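Local coordinates for protein endoglucanase (Humicola insolens, PDB 1DYS) that hydrolyses internal beta-1,4-glucosidic linkages of cellulose as a family 6 glycoside hydrolase, contributing to the recycling of plant biomass, at residues I264-R269 and V307-G312. Sequence-based numbering, arbitrary orientation.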
loop_
_atom_site.group_PDB
_atom_site.type_symbol
_atom_site.label_atom_id
_atom_site.label_comp_id
_atom_site.label_asym_id
_atom_site.label_seq_id
_atom_site.Cartn_x
_atom_site.Cartn_y
_atom_site.Cartn_z
ATOM N N ILE A 264 6.543 26.595 -1.315
ATOM C CA ILE A 264 7.715 25.738 -1.441
ATOM C C ILE A 264 7.350 24.841 -2.638
ATOM O O ILE A 264 6.186 24.516 -2.735
ATOM C CB ILE A 264 8.275 24.904 -0.307
ATOM C CG1 ILE A 264 7.164 24.049 0.328
ATOM C CG2 ILE A 264 8.881 25.860 0.728
ATOM C CD1 ILE A 264 7.562 23.311 1.584
ATOM N N ILE A 265 8.255 24.662 -3.604
ATOM C CA ILE A 265 7.860 23.988 -4.853
ATOM C C ILE A 265 8.779 22.807 -5.110
ATOM O O ILE A 265 9.991 22.900 -5.090
ATOM C CB ILE A 265 8.007 24.920 -6.077
ATOM C CG1 ILE A 265 6.974 26.045 -5.955
ATOM C CG2 ILE A 265 7.742 24.174 -7.391
ATOM C CD1 ILE A 265 6.807 26.962 -7.123
ATOM N N ASP A 266 8.179 21.625 -5.304
ATOM C CA ASP A 266 8.960 20.402 -5.489
ATOM C C ASP A 266 9.586 20.458 -6.891
ATOM O O ASP A 266 8.864 20.787 -7.841
ATOM C CB ASP A 266 7.996 19.198 -5.490
ATOM C CG ASP A 266 8.673 17.854 -5.265
ATOM O OD1 ASP A 266 9.909 17.710 -5.161
ATOM O OD2 ASP A 266 7.914 16.832 -5.190
ATOM N N GLN A 267 10.876 20.146 -6.974
ATOM C CA GLN A 267 11.520 19.955 -8.270
ATOM C C GLN A 267 12.272 18.634 -8.210
ATOM O O GLN A 267 13.216 18.409 -8.947
ATOM C CB GLN A 267 12.508 21.073 -8.677
ATOM C CG GLN A 267 11.836 22.402 -9.001
ATOM C CD GLN A 267 11.089 22.352 -10.330
ATOM O OE1 GLN A 267 11.675 22.593 -11.390
ATOM N NE2 GLN A 267 9.824 22.031 -10.257
ATOM N N SER A 268 11.781 17.668 -7.386
ATOM C CA SER A 268 12.425 16.357 -7.312
ATOM C C SER A 268 12.475 15.678 -8.665
ATOM O O SER A 268 13.447 14.977 -8.980
ATOM C CB SER A 268 11.648 15.443 -6.342
ATOM O OG SER A 268 10.275 15.362 -6.784
ATOM N N ARG A 269 11.468 15.852 -9.497
ATOM C CA ARG A 269 11.441 15.271 -10.844
ATOM C C ARG A 269 10.849 16.320 -11.781
ATOM O O ARG A 269 9.875 16.967 -11.416
ATOM C CB ARG A 269 10.498 14.052 -10.895
ATOM C CG ARG A 269 10.939 12.925 -9.968
ATOM C CD ARG A 269 10.074 11.678 -10.057
ATOM N NE ARG A 269 8.701 11.984 -9.586
ATOM C CZ ARG A 269 7.759 11.048 -9.581
ATOM N NH1 ARG A 269 7.993 9.830 -10.022
ATOM N NH2 ARG A 269 6.518 11.356 -9.148
ATOM N N VAL A 307 12.362 22.865 -3.194
ATOM C CA VAL A 307 12.705 21.705 -2.394
ATOM C C VAL A 307 12.513 20.420 -3.198
ATOM O O VAL A 307 12.067 20.442 -4.371
ATOM C CB VAL A 307 11.812 21.628 -1.108
ATOM C CG1 VAL A 307 12.103 22.819 -0.196
ATOM C CG2 VAL A 307 10.347 21.584 -1.549
ATOM N N TRP A 308 12.950 19.277 -2.681
ATOM C CA TRP A 308 12.578 17.958 -3.198
ATOM C C TRP A 308 11.669 17.301 -2.133
ATOM O O TRP A 308 12.043 17.176 -0.951
ATOM C CB TRP A 308 13.718 17.006 -3.497
ATOM C CG TRP A 308 14.608 17.326 -4.645
ATOM C CD1 TRP A 308 14.645 18.470 -5.364
ATOM C CD2 TRP A 308 15.574 16.434 -5.208
ATOM N NE1 TRP A 308 15.593 18.360 -6.380
ATOM C CE2 TRP A 308 16.173 17.132 -6.285
ATOM C CE3 TRP A 308 15.990 15.126 -4.906
ATOM C CZ2 TRP A 308 17.200 16.526 -7.022
ATOM C CZ3 TRP A 308 16.997 14.545 -5.641
ATOM C CH2 TRP A 308 17.571 15.248 -6.712
ATOM N N VAL A 309 10.464 16.922 -2.592
ATOM C CA VAL A 309 9.525 16.305 -1.637
ATOM C C VAL A 309 9.335 14.845 -2.034
ATOM O O VAL A 309 9.658 13.979 -1.256
ATOM C CB VAL A 309 8.214 17.102 -1.668
ATOM C CG1 VAL A 309 7.290 16.567 -0.574
ATOM C CG2 VAL A 309 8.431 18.601 -1.485
ATOM N N LYS A 310 8.806 14.560 -3.255
ATOM C CA LYS A 310 8.732 13.151 -3.645
ATOM C C LYS A 310 10.135 12.605 -3.809
ATOM O O LYS A 310 10.986 13.245 -4.451
ATOM C CB LYS A 310 8.074 13.115 -5.032
ATOM C CG LYS A 310 8.172 11.836 -5.827
ATOM C CD LYS A 310 7.300 10.720 -5.260
ATOM C CE LYS A 310 7.724 9.433 -5.974
ATOM N NZ LYS A 310 6.739 8.335 -5.626
ATOM N N PRO A 311 10.404 11.434 -3.329
ATOM C CA PRO A 311 11.724 10.784 -3.504
ATOM C C PRO A 311 11.831 10.162 -4.887
ATOM O O PRO A 311 11.273 9.070 -5.072
ATOM C CB PRO A 311 11.855 9.716 -2.413
ATOM C CG PRO A 311 10.734 10.142 -1.462
ATOM C CD PRO A 311 9.624 10.634 -2.389
ATOM N N GLY A 312 12.455 10.801 -5.867
ATOM C CA GLY A 312 12.513 10.293 -7.218
ATOM C C GLY A 312 13.315 8.988 -7.234
ATOM O O GLY A 312 14.454 8.960 -6.764
HETATM O O HOH W 1 14.044 13.037 -6.928
#
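Three donors converge on OD1 of Asp266: the backbone N of Val309 across the contact, at 2.7 Å, and both N and OG of Ser268 from its own segment. All three meet OD1 from outside the carboxylate plane, and the bond from Ser268 N closes an Asx turn just where the strand gives way to loop. OD2 takes the backbone N of Lys310 on its syn side at 3.1 Å, in an almost straight bond (176°), and also receives Ser221 N. With CG anti to the backbone N of Asp266 (chi1 -163°), the carboxylate is brought to the Val309 and Lys310 amides; these hold its rotation, and so many N-H donors would probably favour its charged form. This buried acid thus ties the end of strand 262-266 to the loop that follows strand 303-307, beyond the point where their parallel pairing stops, a pairing made by Val307 N to Ile265 O and by Gln267 N to Val307 O at 2.9 Å. Next to it, CA of Ser268 lies over the five-membered ring of Trp308, 3.6 Å from its centroid, a CH-pi contact; Trp308 NE1 bonds to Gln292 O. A water joins Ser268 O to Gly312 N. Further out, CG and CE of Lys310 pass over one face of the Arg269 guanidinium, whose NH2 bonds to Ser221 O; Asp316 forms salt bridges with Arg269 NH1 and Lys310 NZ, which also reaches Glu314 O. Lys310 probably binds substrate, consistent with this loop lining the cleft. In the fold, strand 262-266 runs between strands 215-218 and 303-307 of the parallel sheet, and helix 15-29 packs through Tyr17 against Trp308 and Pro311.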